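Local coordinates for polyisoprenyl-teichoic acid--peptidoglycan teichoic acid transferase TagV (Bacillus subtilis, PDB 6UF3), which belongs to the LytR-CpsA-Psr family of bacterial cell-envelope proteins and is classed among the transferases, at residues L43-A54 with E75-L84. Residues are numbered along the deposited sequence; the frame is centred on the assembly and turned at random.
Sequences LSIPRDTRVQLA and ETVETVENFL
Phe83, on the last turn of helix 72-84, fills the bend of the chain that runs from strand 39-44 through a type I turn (Pro46 to Thr49) into the short strand 50-51. Three side chains meet its ring obliquely: Val51 CG1 lies 3.7 Å from Phe83 CD1, Thr49 CG2 touches CZ, and Ile45 CG2 stands somewhat farther off. With CG anti to the backbone N (chi1 -178°), the ring swings out from the helix into this bend, and a large flat group suits a site bordered by the methyls of beta-branched residues. Thr49 serves two ends here: its methyl packs on the ring, while OG1 donates to Pro46 O (2.7 Å), joining Thr49 N on that carbonyl to close the turn.

Toward strand 39-44, aliphatic residues continue the core. Leu43 and Leu84 reach toward each other tip to tip, CD2 to CD2 at 3.6 Å, and Ile45 CD1 rests against both methyls of Val80. Val80 and Leu84 also touch Val30 of strand 25-34, so this helical face packs on the main mixed sheet.

Polar contacts gather where the segment ends. Ala54 N donates an almost straight bond (176°) to Thr79 OG1, 3.0 Å away; that hydroxyl in turn donates to Glu75 O from above the carbonyl plane. Two waters accompany this link: one bridges Gln52 O and Thr79 O, the other Gln52 O and Asn82 ND2. Ala54's small methyl fits among Glu78, Thr79 and Asn82. Glu75 OE2 lies 2.7 Å from Ala54 O.

The Thr79 hydroxyl thus accepts from the chain at Ala54 and donates to the helix at Glu75, whereas from Leu43 to Thr49 the two segments meet through apolar contacts.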
ATOM      1  N   LEU A  43       0.266   2.622  -7.378  1.00 17.54           N
ATOM      2  CA  LEU A  43       1.715   2.721  -7.418  1.00 23.02           C
ATOM      3  C   LEU A  43       2.284   2.251  -6.083  1.00 21.07           C
ATOM      4  O   LEU A  43       1.915   2.801  -5.048  1.00 23.57           O
ATOM      5  CB  LEU A  43       2.107   4.175  -7.692  1.00 30.09           C
ATOM      6  CG  LEU A  43       3.542   4.669  -7.564  1.00 41.08           C
ATOM      7  CD1 LEU A  43       4.356   4.236  -8.778  1.00 48.88           C
ATOM      8  CD2 LEU A  43       3.522   6.170  -7.423  1.00 47.60           C
ATOM      9  N   SER A  44       3.166   1.243  -6.087  1.00 18.86           N
ATOM     10  CA  SER A  44       3.901   0.958  -4.853  1.00 19.68           C
ATOM     11  C   SER A  44       5.216   1.716  -4.854  1.00 19.40           C
ATOM     12  O   SER A  44       5.773   2.023  -5.905  1.00 21.60           O
ATOM     13  CB  SER A  44       4.148  -0.543  -4.660  1.00 25.42           C
ATOM     14  OG  SER A  44       4.911  -1.101  -5.714  1.00 35.49           O
ATOM     15  N   ILE A  45       5.697   2.038  -3.661  1.00 17.44           N
ATOM     16  CA  ILE A  45       6.977   2.720  -3.504  1.00 20.96           C
ATOM     17  C   ILE A  45       7.930   1.784  -2.770  1.00 20.01           C
ATOM     18  O   ILE A  45       7.677   1.437  -1.611  1.00 19.62           O
ATOM     19  CB  ILE A  45       6.838   4.043  -2.737  1.00 20.47           C
ATOM     20  CG1 ILE A  45       5.768   4.940  -3.381  1.00 21.17           C
ATOM     21  CG2 ILE A  45       8.197   4.729  -2.678  1.00 18.26           C
ATOM     22  CD1 ILE A  45       5.333   6.122  -2.483  1.00 25.11           C
ATOM     23  N   PRO A  46       9.043   1.372  -3.389  1.00 20.00           N
ATOM     24  CA  PRO A  46       9.980   0.457  -2.719  1.00 17.53           C
ATOM     25  C   PRO A  46      10.467   1.038  -1.400  1.00 19.79           C
ATOM     26  O   PRO A  46      10.675   2.246  -1.283  1.00 19.64           O
ATOM     27  CB  PRO A  46      11.127   0.325  -3.731  1.00 24.79           C
ATOM     28  CG  PRO A  46      10.477   0.590  -5.062  1.00 24.49           C
ATOM     29  CD  PRO A  46       9.404   1.608  -4.803  1.00 21.60           C
ATOM     30  N   ARG A  47      10.635   0.156  -0.406  1.00 23.12           N
ATOM     31  CA  ARG A  47      10.957   0.600   0.953  1.00 22.71           C
ATOM     32  C   ARG A  47      12.305   1.306   1.017  1.00 22.08           C
ATOM     33  O   ARG A  47      12.527   2.143   1.902  1.00 19.90           O
ATOM     34  CB  ARG A  47      10.951  -0.590   1.914  1.00 26.47           C
ATOM     35  N   ASP A  48      13.213   0.983   0.098  1.00 21.07           N
ATOM     36  CA  ASP A  48      14.556   1.555   0.085  1.00 20.92           C
ATOM     37  C   ASP A  48      14.679   2.770  -0.826  1.00 20.99           C
ATOM     38  O   ASP A  48      15.800   3.219  -1.075  1.00 23.10           O
ATOM     39  CB  ASP A  48      15.579   0.500  -0.333  1.00 25.45           C
ATOM     40  CG  ASP A  48      15.577  -0.711   0.580  1.00 33.74           C
ATOM     41  OD1 ASP A  48      15.937  -0.555   1.761  1.00 32.77           O
ATOM     42  OD2 ASP A  48      15.210  -1.816   0.123  1.00 32.85           O
ATOM     43  N   THR A  49      13.567   3.323  -1.315  1.00 22.15           N
ATOM     44  CA  THR A  49      13.654   4.463  -2.221  1.00 22.92           C
ATOM     45  C   THR A  49      14.336   5.646  -1.539  1.00 21.86           C
ATOM     46  O   THR A  49      13.925   6.086  -0.459  1.00 20.30           O
ATOM     47  CB  THR A  49      12.266   4.870  -2.724  1.00 22.90           C
ATOM     48  OG1 THR A  49      11.621   3.737  -3.304  1.00 20.53           O
ATOM     49  CG2 THR A  49      12.391   5.947  -3.804  1.00 22.35           C
ATOM     50  N   ARG A  50      15.387   6.155  -2.178  1.00 21.57           N
ATOM     51  CA  ARG A  50      16.195   7.247  -1.636  1.00 22.09           C
ATOM     52  C   ARG A  50      15.481   8.580  -1.866  1.00 29.24           C
ATOM     53  O   ARG A  50      15.309   9.015  -3.010  1.00 26.33           O
ATOM     54  CB  ARG A  50      17.577   7.229  -2.280  1.00 21.75           C
ATOM     55  CG  ARG A  50      18.573   8.252  -1.716  1.00 23.19           C
ATOM     56  CD  ARG A  50      19.980   7.870  -2.144  1.00 25.60           C
ATOM     57  NE  ARG A  50      20.980   8.912  -1.872  1.00 27.35           N
ATOM     58  CZ  ARG A  50      21.415   9.784  -2.775  1.00 31.90           C
ATOM     59  NH1 ARG A  50      20.948   9.750  -4.017  1.00 32.61           N
ATOM     60  NH2 ARG A  50      22.325  10.693  -2.447  1.00 30.24           N
ATOM     61  N   VAL A  51      15.071   9.242  -0.778  1.00 22.15           N
ATOM     62  CA  VAL A  51      14.239  10.440  -0.848  1.00 21.10           C
ATOM     63  C   VAL A  51      14.666  11.409   0.245  1.00 22.83           C
ATOM     64  O   VAL A  51      15.293  11.029   1.237  1.00 23.79           O
ATOM     65  CB  VAL A  51      12.728  10.143  -0.677  1.00 22.30           C
ATOM     66  CG1 VAL A  51      12.234   9.173  -1.745  1.00 26.14           C
ATOM     67  CG2 VAL A  51      12.448   9.614   0.732  1.00 20.67           C
ATOM     68  N   GLN A  52      14.295  12.674   0.063  1.00 24.60           N
ATOM     69  CA  GLN A  52      14.398  13.659   1.133  1.00 25.21           C
ATOM     70  C   GLN A  52      13.170  13.550   2.029  1.00 21.97           C
ATOM     71  O   GLN A  52      12.036  13.592   1.548  1.00 24.14           O
ATOM     72  CB  GLN A  52      14.523  15.074   0.570  1.00 31.40           C
ATOM     73  CG  GLN A  52      14.915  16.117   1.612  1.00 32.45           C
ATOM     74  CD  GLN A  52      16.398  16.077   1.956  1.00 43.55           C
ATOM     75  OE1 GLN A  52      17.250  15.860   1.092  1.00 44.89           O
ATOM     76  NE2 GLN A  52      16.713  16.293   3.228  1.00 47.91           N
ATOM     77  N   LEU A  53      13.393  13.399   3.334  1.00 25.75           N
ATOM     78  CA  LEU A  53      12.261  13.349   4.250  1.00 22.27           C
ATOM     79  C   LEU A  53      11.582  14.709   4.301  1.00 22.69           C
ATOM     80  O   LEU A  53      12.246  15.746   4.272  1.00 21.52           O
ATOM     81  CB  LEU A  53      12.726  12.956   5.656  1.00 23.44           C
ATOM     82  CG  LEU A  53      13.315  11.550   5.766  1.00 28.99           C
ATOM     83  CD1 LEU A  53      13.641  11.209   7.216  1.00 35.43           C
ATOM     84  CD2 LEU A  53      12.368  10.533   5.159  1.00 31.05           C
ATOM     85  N   ALA A  54      10.255  14.708   4.395  1.00 21.56           N
ATOM     86  CA  ALA A  54       9.535  15.971   4.457  1.00 25.82           C
ATOM     87  C   ALA A  54      10.023  16.806   5.630  1.00 29.15           C
ATOM     88  O   ALA A  54      10.187  16.296   6.743  1.00 26.86           O
ATOM     89  CB  ALA A  54       8.036  15.709   4.582  1.00 26.36           C
ATOM     90  N   GLU A  75       4.650  12.053   9.090  1.00 20.59           N
ATOM     91  CA  GLU A  75       5.892  12.220   8.338  1.00 20.46           C
ATOM     92  C   GLU A  75       5.893  11.361   7.078  1.00 21.18           C
ATOM     93  O   GLU A  75       6.324  11.817   6.013  1.00 20.93           O
ATOM     94  CB  GLU A  75       7.091  11.916   9.243  1.00 21.58           C
ATOM     95  CG  GLU A  75       8.448  12.088   8.595  1.00 24.15           C
ATOM     96  CD  GLU A  75       8.765  13.520   8.194  1.00 25.21           C
ATOM     97  OE1 GLU A  75       8.176  14.459   8.748  1.00 29.82           O
ATOM     98  OE2 GLU A  75       9.622  13.711   7.308  1.00 29.12           O
ATOM     99  N   THR A  76       5.373  10.129   7.161  1.00 18.60           N
ATOM    100  CA  THR A  76       5.310   9.302   5.956  1.00 19.92           C
ATOM    101  C   THR A  76       4.394   9.922   4.904  1.00 20.76           C
ATOM    102  O   THR A  76       4.748   9.989   3.721  1.00 17.51           O
ATOM    103  CB  THR A  76       4.822   7.891   6.300  1.00 18.60           C
ATOM    104  OG1 THR A  76       5.769   7.268   7.166  1.00 18.76           O
ATOM    105  CG2 THR A  76       4.726   7.057   5.042  1.00 19.07           C
ATOM    106  N   VAL A  77       3.205  10.372   5.320  1.00 19.67           N
ATOM    107  CA  VAL A  77       2.262  10.990   4.390  1.00 17.84           C
ATOM    108  C   VAL A  77       2.900  12.188   3.703  1.00 20.31           C
ATOM    109  O   VAL A  77       2.836  12.328   2.477  1.00 20.70           O
ATOM    110  CB  VAL A  77       0.964  11.390   5.107  1.00 23.05           C
ATOM    111  CG1 VAL A  77       0.134  12.305   4.199  1.00 23.75           C
ATOM    112  CG2 VAL A  77       0.147  10.134   5.477  1.00 21.79           C
ATOM    113  N   GLU A  78       3.534  13.063   4.477  1.00 18.71           N
ATOM    114  CA  GLU A  78       4.106  14.262   3.875  1.00 19.51           C
ATOM    115  C   GLU A  78       5.299  13.929   2.985  1.00 19.79           C
ATOM    116  O   GLU A  78       5.517  14.581   1.957  1.00 21.50           O
ATOM    117  CB  GLU A  78       4.513  15.248   4.968  1.00 22.16           C
ATOM    118  CG  GLU A  78       4.414  16.688   4.534  1.00 31.81           C
ATOM    119  CD  GLU A  78       5.037  17.651   5.538  1.00 33.98           C
ATOM    120  OE1 GLU A  78       5.524  17.190   6.592  1.00 33.90           O
ATOM    121  OE2 GLU A  78       5.040  18.867   5.263  1.00 39.88           O
ATOM    122  N   THR A  79       6.093  12.926   3.367  1.00 19.10           N
ATOM    123  CA  THR A  79       7.214  12.527   2.527  1.00 15.94           C
ATOM    124  C   THR A  79       6.730  11.959   1.194  1.00 14.94           C
ATOM    125  O   THR A  79       7.302  12.266   0.141  1.00 18.66           O
ATOM    126  CB  THR A  79       8.095  11.521   3.275  1.00 17.05           C
ATOM    127  OG1 THR A  79       8.627  12.154   4.445  1.00 18.58           O
ATOM    128  CG2 THR A  79       9.261  11.054   2.391  1.00 19.72           C
ATOM    129  N   VAL A  80       5.647  11.175   1.219  1.00 16.24           N
ATOM    130  CA  VAL A  80       5.072  10.658  -0.022  1.00 18.21           C
ATOM    131  C   VAL A  80       4.469  11.784  -0.850  1.00 20.37           C
ATOM    132  O   VAL A  80       4.620  11.815  -2.081  1.00 18.35           O
ATOM    133  CB  VAL A  80       4.041   9.559   0.303  1.00 14.70           C
ATOM    134  CG1 VAL A  80       3.222   9.199  -0.957  1.00 17.36           C
ATOM    135  CG2 VAL A  80       4.756   8.337   0.836  1.00 17.31           C
ATOM    136  N   GLU A  81       3.769  12.723  -0.204  1.00 18.76           N
ATOM    137  CA  GLU A  81       3.246  13.891  -0.919  1.00 18.19           C
ATOM    138  C   GLU A  81       4.360  14.631  -1.661  1.00 21.85           C
ATOM    139  O   GLU A  81       4.210  15.007  -2.830  1.00 20.48           O
ATOM    140  CB  GLU A  81       2.537  14.837   0.056  1.00 19.38           C
ATOM    141  CG  GLU A  81       1.159  14.331   0.494  1.00 18.61           C
ATOM    142  CD  GLU A  81       0.457  15.257   1.468  1.00 23.15           C
ATOM    143  OE1 GLU A  81       1.131  15.893   2.318  1.00 25.32           O
ATOM    144  OE2 GLU A  81      -0.787  15.363   1.394  1.00 23.60           O
ATOM    145  N   ASN A  82       5.479  14.871  -0.985  1.00 20.83           N
ATOM    146  CA  ASN A  82       6.581  15.589  -1.616  1.00 21.31           C
ATOM    147  C   ASN A  82       7.193  14.780  -2.754  1.00 20.27           C
ATOM    148  O   ASN A  82       7.566  15.340  -3.797  1.00 22.07           O
ATOM    149  CB  ASN A  82       7.642  15.915  -0.570  1.00 20.80           C
ATOM    150  CG  ASN A  82       7.199  16.998   0.392  1.00 27.82           C
ATOM    151  OD1 ASN A  82       6.120  17.573   0.241  1.00 30.21           O
ATOM    152  ND2 ASN A  82       8.040  17.296   1.385  1.00 27.97           N
ATOM    153  N   PHE A  83       7.319  13.469  -2.562  1.00 19.45           N
ATOM    154  CA  PHE A  83       7.925  12.609  -3.571  1.00 21.52           C
ATOM    155  C   PHE A  83       7.073  12.537  -4.834  1.00 19.73           C
ATOM    156  O   PHE A  83       7.604  12.621  -5.953  1.00 21.81           O
ATOM    157  CB  PHE A  83       8.138  11.217  -2.979  1.00 17.75           C
ATOM    158  CG  PHE A  83       8.792  10.253  -3.916  1.00 19.81           C
ATOM    159  CD1 PHE A  83      10.072  10.475  -4.382  1.00 21.58           C
ATOM    160  CD2 PHE A  83       8.125   9.108  -4.322  1.00 19.66           C
ATOM    161  CE1 PHE A  83      10.674   9.579  -5.244  1.00 25.81           C
ATOM    162  CE2 PHE A  83       8.725   8.212  -5.181  1.00 23.27           C
ATOM    163  CZ  PHE A  83       9.999   8.451  -5.645  1.00 24.23           C
ATOM    164  N   LEU A  84       5.756  12.381  -4.677  1.00 20.33           N
ATOM    165  CA  LEU A  84       4.869  12.220  -5.825  1.00 19.18           C
ATOM    166  C   LEU A  84       4.253  13.527  -6.292  1.00 23.86           C
ATOM    167  O   LEU A  84       3.567  13.532  -7.326  1.00 22.41           O
ATOM    168  CB  LEU A  84       3.739  11.230  -5.497  1.00 19.23           C
ATOM    169  CG  LEU A  84       4.186   9.809  -5.155  1.00 21.35           C
ATOM    170  CD1 LEU A  84       2.997   8.887  -4.793  1.00 18.44           C
ATOM    171  CD2 LEU A  84       5.032   9.226  -6.277  1.00 23.82           C
TER
HETATM  172  O   HOH W   1      10.023  13.125  -0.428  1.00 22.44           O
HETATM  173  O   HOH W   2      10.703  16.160   1.092  1.00 31.36           O